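PDB 6JIL: cycloserine biosynthesis protein DcsG from Streptomyces lavendulae, which catalyses the ATP- and magnesium-dependent ring closure of O-ureido-D-serine to D-cycloserine, an antibiotic used against tuberculosis. Local coordinates for residues L4-D9 / I31-C36; T108-P113 / H171-P176; V178-R183 / L257-D262; A235-S240 / L268-C273. All blocks are in the same frame, centred on the assembly; numbering follows the deposited sequence.

Interaction 1. Residues L4-D9 / I31-C36; sequences LALVTD and ITAEVC
Leu-6 and Ala-33 meet on one face of a parallel strand pair, the two strands of a beta-alpha-beta unit whose helix 19-28 lies between them in the chain. A methyl of the leucine, CD1, rests against Ala-33 CB at 3.8 Å. With chi1 at -60° the leucine branch stands beside its own backbone nitrogen, which carries it back along the strand toward Leu-4 and Ala-33, and Leu-23 of helix 19-28 packs on both Leu-6 and Ala-33. At the far end of the pair the methyl CG2 of Thr-8 slants across CG1 of Val-35, 3.4 Å away. The hydroxyl of Thr-8 takes no part in that meeting and is paired with Ser-55 on strand 50-55. Five backbone hydrogen bonds set the register in the usual parallel zigzag, each strand answering the other by turns from Leu-4 N to Thr-8 N; the bond from Cys-36 N to Leu-6 O, 2.9 Å long, is one of them. On the reverse face Phe-48 touches both Ala-5 and Cys-36, and the cysteine directs its sulfur back over the alanine, SG to CB 4.1 Å.

Interaction 2. Residues T108-P113 / H171-P176; sequences TTVVAP and HVILQP. With ADP (adenosine-5'-diphosphate), chain G.
Thr-108 and Gln-175 are brought together by matching first torsions: in both, the branch that matters stands beside the backbone nitrogen (chi1 -68° for OG1 of Thr-108, -51° for CG of Gln-175), and the two side chains then run alongside each other in the same direction. The amide NE2 of Gln-175 gives a nearly straight hydrogen bond to Thr-108 OG1, 2.8 Å long and lying in the amide plane. That hydroxyl is also bonded to the carbonyl of Ile-106. The amide oxygen of Gln-175 faces the nucleotide, accepting from ADP N6 at 3.2 Å and from Lys-137 NZ, so partners at both ends of the amide fix its rotation. Thr-108 turns its methyl the other way, CG2 to Ile-173 CG2 at 3.5 Å.

Strands 109-111 and 172-176 form an antiparallel ladder at the edge of an antiparallel sheet of the ATP-grasp fold; the end of strand 172-176 meets the adenine amino group. Thr-109 with Leu-174 and Val-111 with Val-172 are hydrogen-bonded pairs; Val-110 with Ile-173 lies between them as a non-hydrogen-bonded pair. Val-111 and Leu-174 touch through CG2 and CD1 at 3.9 Å, on the face covered by helices 117-127 and 155-167.

Beyond the ladder Pro-113 stands over the imidazole of His-171 in a CH-pi contact, its CD 3.5 Å from the ring centroid and only 12° off the normal. Val-110 CG1 approaches the edge of the same ring. At the nucleotide end, Pro-176 O takes a second hydrogen bond from ADP N6, 3.0 Å.

Interaction 3. Residues V178-R183 / L257-D262; sequences VESVDR and LVRGAD. With ADP (adenosine-5'-diphosphate), chain G.
A type I turn from Val-178 to Val-181 leads into a short helix and sets Ser-180 against Arg-259 at the end of strand 252-259, their CA atoms 6.0 Å apart. The side chain that grips the strand is Ser-180. Its OG sits between its own backbone nitrogen and carbonyl carbon, chi1 73°, and from there donates to Arg-259 O at 2.5 Å. The hydroxyl arrives in the carbonyl plane, on a lone pair, with a C=O...O angle of 127°. Val-178 leans on the same carbonyl through a carbon, CG1 lying 3.4 Å from Arg-259 O.

Beside it valine side chains meet. Val-181 and Val-258 pass each other at a slant, CG2 against CG1 at 3.7 Å, and CG2 of Val-181 also touches ADP C2 at 3.8 Å. Val-178 contributes its backbone as well: its N gives a hydrogen bond to ADP N1, 2.9 Å and close to straight. The turn lies in the connection from strand 172-176 of one antiparallel sheet to strand 186-192 of the other, as expected for the adenine-binding linker of an ATP-grasp fold.

One buried hydroxyl ties the turn to the backbone of the sheet, while valine methyls line the base, so that the backbone N-H reading N1 and the apolar surface beside C2 are presented by a single anchored turn.

Interaction 4. Residues A235-S240 / L268-C273; sequences AALAAS and LEMELC. With MG (magnesium ion), chain I; MG (magnesium ion), chain H; ADP (adenosine-5'-diphosphate), chain G.
The metal-bearing strand of the ATP-grasp fold is packed from behind by helix 227-244, with Met-270 (selenomethionine here) and Leu-272 meeting Ala-236, Leu-237 and Ser-240. Met-270 extends from the strand with CG anti to the backbone nitrogen, chi1 163°, and its end turns toward Ala-236 and Leu-237, though the exact place of CE is doubtful. Its selenium is 3.4 Å from Ser-240 OG. That hydroxyl already donates within the helix, to Ala-236 O at 2.9 Å, and the same carbonyl receives Ser-240 N from the opposite face of its plane. Leu-272 packs beside it, CD2 slanting across Leu-237 CD2 at 3.8 Å and CD1 resting against the Ser-240 side chain.

The alternation of the strand sends the neighbouring residues the other way, to the nucleotide. Glu-269 clasps one magnesium ion with both carboxylate oxygens, and its OE2 also binds the second ion at 2.2 Å, bridging the pair. Glu-271 OE2 joins the first ion at 2.2 Å, while its other oxygen forms a salt bridge to Arg-254. The ions are completed in part by ADP phosphate oxygens, O2B for one and O1B with O2A for the other, and by waters. Acidic residues spaced along a strand, holding two magnesium ions on the nucleotide phosphates, make up the arrangement expected of an ATP-grasp active site.

From the N terminus, interaction 1 closes first, joining the first two strands of the parallel sheet around helix 19-28; it lies apart from the nucleotide. Interaction 2 then closes a loop of 57 residues within the antiparallel sheet that contains strands 109-111 and 172-176. Its last segment runs almost directly into the turn that opens interaction 3, which reaches forward to strand 252-259. Interaction 4 begins inside that long loop and ends beyond it, so interactions 3 and 4 cross, and they touch where Val-258 packs on Leu-268 in neighbouring strands. Interactions 2, 3 and 4 all reach ADP, placing it between the two antiparallel sheets.

Interaction 1. Residues L4-D9 / I31-C36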
# COMPACT_ATOMS: atom_id res chain seq x y z
N LEU A 4 2.27 -14.82 18.30
CA LEU A 4 1.94 -14.09 17.07
C LEU A 4 3.17 -13.89 16.20
O LEU A 4 4.20 -13.39 16.67
CB LEU A 4 1.38 -12.71 17.44
CG LEU A 4 0.36 -12.01 16.54
CD1 LEU A 4 0.46 -10.50 16.77
CD2 LEU A 4 0.59 -12.33 15.09
N ALA A 5 3.07 -14.27 14.93
CA ALA A 5 4.18 -14.11 14.01
C ALA A 5 4.04 -12.76 13.30
O ALA A 5 2.97 -12.43 12.80
CB ALA A 5 4.19 -15.24 12.98
N LEU A 6 5.11 -11.97 13.29
CA LEU A 6 5.11 -10.68 12.61
C LEU A 6 6.07 -10.87 11.44
O LEU A 6 7.29 -10.94 11.62
CB LEU A 6 5.59 -9.56 13.55
CG LEU A 6 4.76 -9.34 14.83
CD1 LEU A 6 5.36 -8.21 15.65
CD2 LEU A 6 3.31 -9.02 14.49
N VAL A 7 5.52 -10.99 10.23
CA VAL A 7 6.32 -11.26 9.05
C VAL A 7 7.09 -10.09 8.44
O VAL A 7 6.54 -9.02 8.21
CB VAL A 7 5.46 -11.90 7.94
CG1 VAL A 7 6.35 -12.36 6.77
CG2 VAL A 7 4.69 -13.08 8.50
N THR A 8 8.35 -10.35 8.14
CA THR A 8 9.24 -9.36 7.54
C THR A 8 10.22 -10.15 6.67
O THR A 8 9.95 -11.29 6.29
CB THR A 8 10.04 -8.60 8.65
OG1 THR A 8 10.82 -7.55 8.06
CG2 THR A 8 10.97 -9.57 9.40
N ASP A 9 11.34 -9.52 6.32
CA ASP A 9 12.40 -10.18 5.58
C ASP A 9 13.67 -9.37 5.84
O ASP A 9 13.61 -8.16 6.07
CB ASP A 9 12.06 -10.39 4.08
CG ASP A 9 11.95 -9.10 3.27
OD1 ASP A 9 11.06 -9.07 2.40
OD2 ASP A 9 12.73 -8.14 3.47
N ILE A 31 0.52 -10.06 24.32
CA ILE A 31 0.75 -11.02 23.26
C ILE A 31 2.23 -11.24 22.95
O ILE A 31 3.01 -10.30 22.86
CB ILE A 31 -0.05 -10.66 21.98
CG1 ILE A 31 0.18 -9.21 21.58
CG2 ILE A 31 -1.53 -10.86 22.23
CD1 ILE A 31 -0.80 -8.74 20.51
N THR A 32 2.60 -12.51 22.83
CA THR A 32 3.97 -12.90 22.54
C THR A 32 4.14 -12.89 21.04
O THR A 32 3.50 -13.67 20.33
CB THR A 32 4.26 -14.32 23.04
OG1 THR A 32 3.69 -14.50 24.34
CG2 THR A 32 5.76 -14.56 23.14
N ALA A 33 5.00 -12.01 20.55
CA ALA A 33 5.22 -11.91 19.11
C ALA A 33 6.63 -12.31 18.73
O ALA A 33 7.58 -12.09 19.48
CB ALA A 33 4.94 -10.49 18.64
N GLU A 34 6.77 -12.93 17.56
CA GLU A 34 8.07 -13.32 17.04
C GLU A 34 8.19 -12.72 15.64
O GLU A 34 7.25 -12.78 14.85
CB GLU A 34 8.22 -14.84 16.96
CG GLU A 34 8.35 -15.54 18.31
CD GLU A 34 8.54 -17.05 18.19
OE1 GLU A 34 8.46 -17.74 19.23
OE2 GLU A 34 8.77 -17.54 17.06
N VAL A 35 9.34 -12.12 15.36
CA VAL A 35 9.59 -11.52 14.06
C VAL A 35 10.08 -12.66 13.17
O VAL A 35 11.06 -13.33 13.50
CB VAL A 35 10.66 -10.42 14.15
CG1 VAL A 35 10.80 -9.70 12.82
CG2 VAL A 35 10.29 -9.43 15.25
N CYS A 36 9.41 -12.88 12.04
CA CYS A 36 9.78 -13.96 11.13
C CYS A 36 10.02 -13.52 9.69
O CYS A 36 9.26 -12.73 9.14
CB CYS A 36 8.68 -15.02 11.12
SG CYS A 36 8.26 -15.68 12.73

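Interaction 2. Residues T108-P113 / H171-P176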
# COMPACT_ATOMS: atom_id res chain seq x y z
N THR A 108 -7.22 6.35 -13.10
CA THR A 108 -6.32 5.22 -13.28
C THR A 108 -6.65 4.29 -14.44
O THR A 108 -7.77 3.81 -14.56
CB THR A 108 -6.31 4.38 -11.98
OG1 THR A 108 -5.66 5.13 -10.94
CG2 THR A 108 -5.60 3.06 -12.19
N THR A 109 -5.65 4.03 -15.29
CA THR A 109 -5.81 3.14 -16.45
C THR A 109 -4.92 1.90 -16.33
O THR A 109 -3.69 2.01 -16.30
CB THR A 109 -5.45 3.87 -17.76
OG1 THR A 109 -6.45 4.84 -18.05
CG2 THR A 109 -5.34 2.88 -18.92
N VAL A 110 -5.54 0.73 -16.27
CA VAL A 110 -4.82 -0.54 -16.13
C VAL A 110 -4.47 -1.21 -17.47
O VAL A 110 -5.35 -1.45 -18.31
CB VAL A 110 -5.64 -1.52 -15.27
CG1 VAL A 110 -4.85 -2.79 -15.02
CG2 VAL A 110 -6.02 -0.85 -13.96
N VAL A 111 -3.18 -1.50 -17.65
CA VAL A 111 -2.68 -2.16 -18.86
C VAL A 111 -2.35 -3.60 -18.51
O VAL A 111 -1.50 -3.86 -17.67
CB VAL A 111 -1.38 -1.48 -19.36
CG1 VAL A 111 -0.88 -2.15 -20.65
CG2 VAL A 111 -1.61 0.01 -19.57
N ALA A 112 -3.02 -4.55 -19.15
CA ALA A 112 -2.80 -5.96 -18.85
C ALA A 112 -1.73 -6.64 -19.69
O ALA A 112 -1.50 -6.27 -20.84
CB ALA A 112 -4.11 -6.73 -18.99
N PRO A 113 -1.05 -7.66 -19.12
CA PRO A 113 -0.01 -8.38 -19.85
C PRO A 113 -0.59 -8.89 -21.17
O PRO A 113 -1.70 -9.43 -21.20
CB PRO A 113 0.35 -9.51 -18.91
CG PRO A 113 0.15 -8.90 -17.56
CD PRO A 113 -1.17 -8.17 -17.74
N HIS A 171 0.69 -6.25 -14.13
CA HIS A 171 -0.26 -5.35 -14.78
C HIS A 171 0.36 -3.97 -14.55
O HIS A 171 1.05 -3.76 -13.56
CB HIS A 171 -1.63 -5.41 -14.12
CG HIS A 171 -2.52 -6.50 -14.65
ND1 HIS A 171 -2.26 -7.84 -14.44
CD2 HIS A 171 -3.66 -6.44 -15.37
CE1 HIS A 171 -3.21 -8.56 -15.01
NE2 HIS A 171 -4.07 -7.74 -15.59
N VAL A 172 0.12 -3.04 -15.46
CA VAL A 172 0.68 -1.70 -15.33
C VAL A 172 -0.40 -0.66 -15.24
O VAL A 172 -1.41 -0.72 -15.95
CB VAL A 172 1.60 -1.36 -16.53
CG1 VAL A 172 2.14 0.06 -16.40
CG2 VAL A 172 2.74 -2.37 -16.60
N ILE A 173 -0.21 0.31 -14.36
CA ILE A 173 -1.17 1.38 -14.19
C ILE A 173 -0.62 2.68 -14.75
O ILE A 173 0.54 3.03 -14.53
CB ILE A 173 -1.55 1.57 -12.69
CG1 ILE A 173 -2.58 0.51 -12.30
CG2 ILE A 173 -2.11 2.96 -12.45
CD1 ILE A 173 -3.01 0.59 -10.86
N LEU A 174 -1.46 3.38 -15.50
CA LEU A 174 -1.11 4.67 -16.09
C LEU A 174 -1.99 5.71 -15.41
O LEU A 174 -3.21 5.54 -15.36
CB LEU A 174 -1.39 4.68 -17.60
CG LEU A 174 -0.65 3.66 -18.47
CD1 LEU A 174 -1.08 3.82 -19.93
CD2 LEU A 174 0.85 3.86 -18.34
N GLN A 175 -1.39 6.76 -14.88
CA GLN A 175 -2.17 7.82 -14.23
C GLN A 175 -1.63 9.19 -14.61
O GLN A 175 -0.44 9.35 -14.86
CB GLN A 175 -2.11 7.73 -12.70
CG GLN A 175 -2.43 6.39 -12.08
CD GLN A 175 -2.25 6.40 -10.57
OE1 GLN A 175 -1.22 6.85 -10.06
NE2 GLN A 175 -3.25 5.91 -9.85
N PRO A 176 -2.51 10.19 -14.66
CA PRO A 176 -2.00 11.51 -15.00
C PRO A 176 -1.23 11.97 -13.76
O PRO A 176 -1.56 11.56 -12.65
CB PRO A 176 -3.27 12.33 -15.20
CG PRO A 176 -4.26 11.66 -14.28
CD PRO A 176 -3.98 10.20 -14.54
PB ADP G . 4.10 2.84 -4.15
O1B ADP G . 4.36 3.96 -3.01
O2B ADP G . 3.26 1.71 -3.58
O3B ADP G . 5.47 2.29 -4.61
PA ADP G . 2.75 4.97 -5.24
O1A ADP G . 1.42 5.06 -5.84
O2A ADP G . 2.62 5.38 -3.71
O3A ADP G . 3.31 3.45 -5.44
O5' ADP G . 3.72 5.97 -6.04
C5' ADP G . 4.90 6.21 -5.27
C4' ADP G . 5.16 7.72 -5.23
O4' ADP G . 5.17 8.26 -6.57
C3' ADP G . 4.07 8.45 -4.45
O3' ADP G . 4.38 8.54 -3.07
C2' ADP G . 4.00 9.81 -5.15
O2' ADP G . 4.91 10.75 -4.56
C1' ADP G . 4.37 9.48 -6.61
N9 ADP G . 3.15 9.30 -7.45
C8 ADP G . 2.65 8.12 -7.94
N7 ADP G . 1.60 8.34 -8.68
C5 ADP G . 1.35 9.66 -8.73
C6 ADP G . 0.52 10.49 -9.52
N6 ADP G . -0.45 9.93 -10.35
N1 ADP G . 0.69 11.82 -9.48
C2 ADP G . 1.63 12.38 -8.71
N3 ADP G . 2.45 11.65 -7.95
C4 ADP G . 2.35 10.31 -7.93

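Interaction 3. Residues V178-R183 / L257-D262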
# COMPACT_ATOMS: atom_id res chain seq x y z
N VAL A 178 -0.54 14.11 -10.82
CA VAL A 178 -1.29 15.06 -9.99
C VAL A 178 -0.35 16.19 -9.61
O VAL A 178 0.54 16.02 -8.78
CB VAL A 178 -1.85 14.36 -8.73
CG1 VAL A 178 -2.46 15.39 -7.77
CG2 VAL A 178 -2.89 13.33 -9.13
N GLU A 179 -0.56 17.35 -10.23
CA GLU A 179 0.27 18.53 -10.03
C GLU A 179 0.46 19.05 -8.61
O GLU A 179 1.51 19.60 -8.29
CB GLU A 179 -0.26 19.67 -10.91
CG GLU A 179 -0.37 19.29 -12.39
CD GLU A 179 -0.71 20.48 -13.28
OE1 GLU A 179 -1.73 21.15 -13.03
OE2 GLU A 179 0.05 20.73 -14.24
N SER A 180 -0.55 18.88 -7.75
CA SER A 180 -0.42 19.38 -6.39
C SER A 180 0.64 18.63 -5.59
O SER A 180 1.17 19.15 -4.63
CB SER A 180 -1.75 19.28 -5.64
OG SER A 180 -2.06 17.94 -5.32
N VAL A 181 0.96 17.41 -6.00
CA VAL A 181 1.95 16.62 -5.26
C VAL A 181 3.35 17.24 -5.23
O VAL A 181 4.12 17.01 -4.29
CB VAL A 181 2.03 15.17 -5.82
CG1 VAL A 181 3.03 14.36 -5.04
CG2 VAL A 181 0.67 14.51 -5.74
N ASP A 182 3.68 18.03 -6.24
CA ASP A 182 4.99 18.68 -6.30
C ASP A 182 5.21 19.64 -5.14
O ASP A 182 6.31 19.73 -4.60
CB ASP A 182 5.13 19.46 -7.61
CG ASP A 182 5.66 18.60 -8.73
OD1 ASP A 182 5.73 19.09 -9.88
OD2 ASP A 182 6.03 17.44 -8.46
N ARG A 183 4.16 20.35 -4.75
CA ARG A 183 4.26 21.31 -3.66
C ARG A 183 3.59 20.90 -2.35
O ARG A 183 3.96 21.40 -1.29
CB ARG A 183 3.73 22.67 -4.11
CG ARG A 183 2.54 22.61 -5.08
CD ARG A 183 2.20 24.01 -5.60
NE ARG A 183 1.20 24.00 -6.67
CZ ARG A 183 -0.09 23.76 -6.49
NH1 ARG A 183 -0.57 23.51 -5.28
NH2 ARG A 183 -0.92 23.76 -7.54
N LEU A 257 -3.66 9.96 0.42
CA LEU A 257 -4.44 10.95 -0.32
C LEU A 257 -3.62 12.05 -0.97
O LEU A 257 -2.59 12.46 -0.45
CB LEU A 257 -5.44 11.62 0.62
CG LEU A 257 -6.75 10.92 0.97
CD1 LEU A 257 -6.57 9.43 0.99
CD2 LEU A 257 -7.25 11.46 2.31
N VAL A 258 -4.11 12.54 -2.10
CA VAL A 258 -3.48 13.64 -2.81
C VAL A 258 -4.57 14.67 -3.12
O VAL A 258 -5.75 14.33 -3.14
CB VAL A 258 -2.80 13.19 -4.13
CG1 VAL A 258 -1.60 12.30 -3.81
CG2 VAL A 258 -3.79 12.45 -5.03
N ARG A 259 -4.17 15.92 -3.33
CA ARG A 259 -5.11 17.00 -3.60
C ARG A 259 -5.39 17.19 -5.08
O ARG A 259 -4.47 17.39 -5.87
CB ARG A 259 -4.58 18.33 -3.03
CG ARG A 259 -4.15 18.27 -1.57
CD ARG A 259 -3.52 19.58 -1.07
NE ARG A 259 -4.49 20.65 -0.87
CZ ARG A 259 -4.91 21.49 -1.81
NH1 ARG A 259 -4.45 21.39 -3.05
NH2 ARG A 259 -5.80 22.43 -1.52
N GLY A 260 -6.66 17.12 -5.47
CA GLY A 260 -7.00 17.32 -6.87
C GLY A 260 -6.96 18.81 -7.15
O GLY A 260 -6.67 19.60 -6.25
N ALA A 261 -7.21 19.22 -8.39
CA ALA A 261 -7.22 20.64 -8.71
C ALA A 261 -8.42 21.22 -7.97
O ALA A 261 -8.41 22.36 -7.50
CB ALA A 261 -7.38 20.84 -10.22
N ASP A 262 -9.45 20.40 -7.86
CA ASP A 262 -10.69 20.74 -7.16
C ASP A 262 -10.36 21.11 -5.71
O ASP A 262 -11.09 21.85 -5.06
CB ASP A 262 -11.61 19.52 -7.19
CG ASP A 262 -12.90 19.73 -6.44
OD1 ASP A 262 -13.71 18.77 -6.39
OD2 ASP A 262 -13.12 20.83 -5.89
PB ADP G . 4.10 2.84 -4.15
O1B ADP G . 4.36 3.96 -3.01
O2B ADP G . 3.26 1.71 -3.58
O3B ADP G . 5.47 2.29 -4.61
PA ADP G . 2.75 4.97 -5.24
O1A ADP G . 1.42 5.06 -5.84
O2A ADP G . 2.62 5.38 -3.71
O3A ADP G . 3.31 3.45 -5.44
O5' ADP G . 3.72 5.97 -6.04
C5' ADP G . 4.90 6.21 -5.27
C4' ADP G . 5.16 7.72 -5.23
O4' ADP G . 5.17 8.26 -6.57
C3' ADP G . 4.07 8.45 -4.45
O3' ADP G . 4.38 8.54 -3.07
C2' ADP G . 4.00 9.81 -5.15
O2' ADP G . 4.91 10.75 -4.56
C1' ADP G . 4.37 9.48 -6.61
N9 ADP G . 3.15 9.30 -7.45
C8 ADP G . 2.65 8.12 -7.94
N7 ADP G . 1.60 8.34 -8.68
C5 ADP G . 1.35 9.66 -8.73
C6 ADP G . 0.52 10.49 -9.52
N6 ADP G . -0.45 9.93 -10.35
N1 ADP G . 0.69 11.82 -9.48
C2 ADP G . 1.63 12.38 -8.71
N3 ADP G . 2.45 11.65 -7.95
C4 ADP G . 2.35 10.31 -7.93

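Interaction 4. Residues A235-S240 / L268-C273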
# COMPACT_ATOMS: atom_id res chain seq x y z
N ALA A 235 -14.06 6.06 3.74
CA ALA A 235 -14.93 5.54 2.68
C ALA A 235 -14.18 4.45 1.94
O ALA A 235 -14.75 3.42 1.60
CB ALA A 235 -15.32 6.65 1.72
N ALA A 236 -12.90 4.69 1.69
CA ALA A 236 -12.06 3.73 1.00
C ALA A 236 -12.02 2.42 1.79
O ALA A 236 -12.09 1.34 1.20
CB ALA A 236 -10.65 4.29 0.84
N LEU A 237 -11.90 2.52 3.11
CA LEU A 237 -11.85 1.34 3.97
C LEU A 237 -13.20 0.62 3.97
O LEU A 237 -13.25 -0.61 3.89
CB LEU A 237 -11.47 1.75 5.40
CG LEU A 237 -10.02 2.21 5.61
CD1 LEU A 237 -9.83 2.78 7.00
CD2 LEU A 237 -9.09 1.02 5.39
N ALA A 238 -14.28 1.38 4.07
CA ALA A 238 -15.61 0.77 4.08
C ALA A 238 -15.86 0.07 2.74
O ALA A 238 -16.46 -1.00 2.70
CB ALA A 238 -16.67 1.83 4.35
N ALA A 239 -15.40 0.68 1.66
CA ALA A 239 -15.57 0.10 0.33
C ALA A 239 -14.83 -1.23 0.25
O ALA A 239 -15.29 -2.17 -0.40
CB ALA A 239 -15.06 1.05 -0.74
N SER A 240 -13.68 -1.29 0.91
CA SER A 240 -12.87 -2.51 0.93
C SER A 240 -13.58 -3.59 1.73
O SER A 240 -13.63 -4.75 1.32
CB SER A 240 -11.50 -2.23 1.55
OG SER A 240 -10.82 -1.22 0.83
N LEU A 268 -4.55 7.88 -3.59
CA LEU A 268 -3.37 7.69 -4.42
C LEU A 268 -3.19 6.18 -4.42
O LEU A 268 -3.16 5.54 -5.46
CB LEU A 268 -2.14 8.33 -3.76
CG LEU A 268 -0.81 8.51 -4.51
CD1 LEU A 268 0.29 8.62 -3.46
CD2 LEU A 268 -0.53 7.38 -5.45
N GLU A 269 -3.06 5.63 -3.22
CA GLU A 269 -2.91 4.20 -3.02
C GLU A 269 -3.38 3.88 -1.60
O GLU A 269 -3.51 4.78 -0.77
CB GLU A 269 -1.46 3.75 -3.22
CG GLU A 269 -0.52 4.06 -2.08
CD GLU A 269 0.62 3.06 -1.99
OE1 GLU A 269 0.33 1.85 -2.00
OE2 GLU A 269 1.79 3.48 -1.91
N MSE A 270 -3.62 2.61 -1.35
CA MSE A 270 -4.10 2.15 -0.05
C MSE A 270 -3.42 0.83 0.29
O MSE A 270 -3.31 -0.05 -0.56
CB MSE A 270 -5.62 1.98 -0.12
CG MSE A 270 -6.23 1.15 0.98
SE MSE A 270 -8.15 0.95 0.72
CE MSE A 270 -8.74 1.83 2.32
N GLU A 271 -2.95 0.70 1.53
CA GLU A 271 -2.27 -0.52 1.97
C GLU A 271 -2.97 -1.19 3.15
O GLU A 271 -3.04 -0.64 4.25
CB GLU A 271 -0.81 -0.21 2.32
CG GLU A 271 0.06 -0.03 1.08
CD GLU A 271 1.44 0.49 1.40
OE1 GLU A 271 2.08 -0.02 2.33
OE2 GLU A 271 1.88 1.43 0.71
N LEU A 272 -3.48 -2.39 2.90
CA LEU A 272 -4.21 -3.13 3.91
C LEU A 272 -3.56 -4.43 4.34
O LEU A 272 -3.93 -5.00 5.37
CB LEU A 272 -5.61 -3.43 3.37
CG LEU A 272 -6.26 -2.21 2.73
CD1 LEU A 272 -7.61 -2.59 2.18
CD2 LEU A 272 -6.38 -1.09 3.77
N CYS A 273 -2.60 -4.90 3.56
CA CYS A 273 -1.92 -6.16 3.87
C CYS A 273 -0.71 -5.99 4.76
O CYS A 273 -0.69 -6.48 5.88
CB CYS A 273 -1.52 -6.86 2.58
SG CYS A 273 -0.72 -8.44 2.86
MG MG I . 2.53 1.39 -1.41
MG MG H . 3.06 5.29 -1.56
PB ADP G . 4.10 2.84 -4.15
O1B ADP G . 4.36 3.96 -3.01
O2B ADP G . 3.26 1.71 -3.58
O3B ADP G . 5.47 2.29 -4.61
PA ADP G . 2.75 4.97 -5.24
O1A ADP G . 1.42 5.06 -5.84
O2A ADP G . 2.62 5.38 -3.71
O3A ADP G . 3.31 3.45 -5.44
O5' ADP G . 3.72 5.97 -6.04
C5' ADP G . 4.90 6.21 -5.27
C4' ADP G . 5.16 7.72 -5.23
O4' ADP G . 5.17 8.26 -6.57
C3' ADP G . 4.07 8.45 -4.45
O3' ADP G . 4.38 8.54 -3.07
C2' ADP G . 4.00 9.81 -5.15
O2' ADP G . 4.91 10.75 -4.56
C1' ADP G . 4.37 9.48 -6.61
N9 ADP G . 3.15 9.30 -7.45
C8 ADP G . 2.65 8.12 -7.94
N7 ADP G . 1.60 8.34 -8.68
C5 ADP G . 1.35 9.66 -8.73
C6 ADP G . 0.52 10.49 -9.52
N6 ADP G . -0.45 9.93 -10.35
N1 ADP G . 0.69 11.82 -9.48
C2 ADP G . 1.63 12.38 -8.71
N3 ADP G . 2.45 11.65 -7.95
C4 ADP G . 2.35 10.31 -7.93
O HOH W 1 5.20 6.44 -1.74
O HOH W 2 1.56 6.68 -0.45
O HOH W 3 2.46 -0.77 -2.19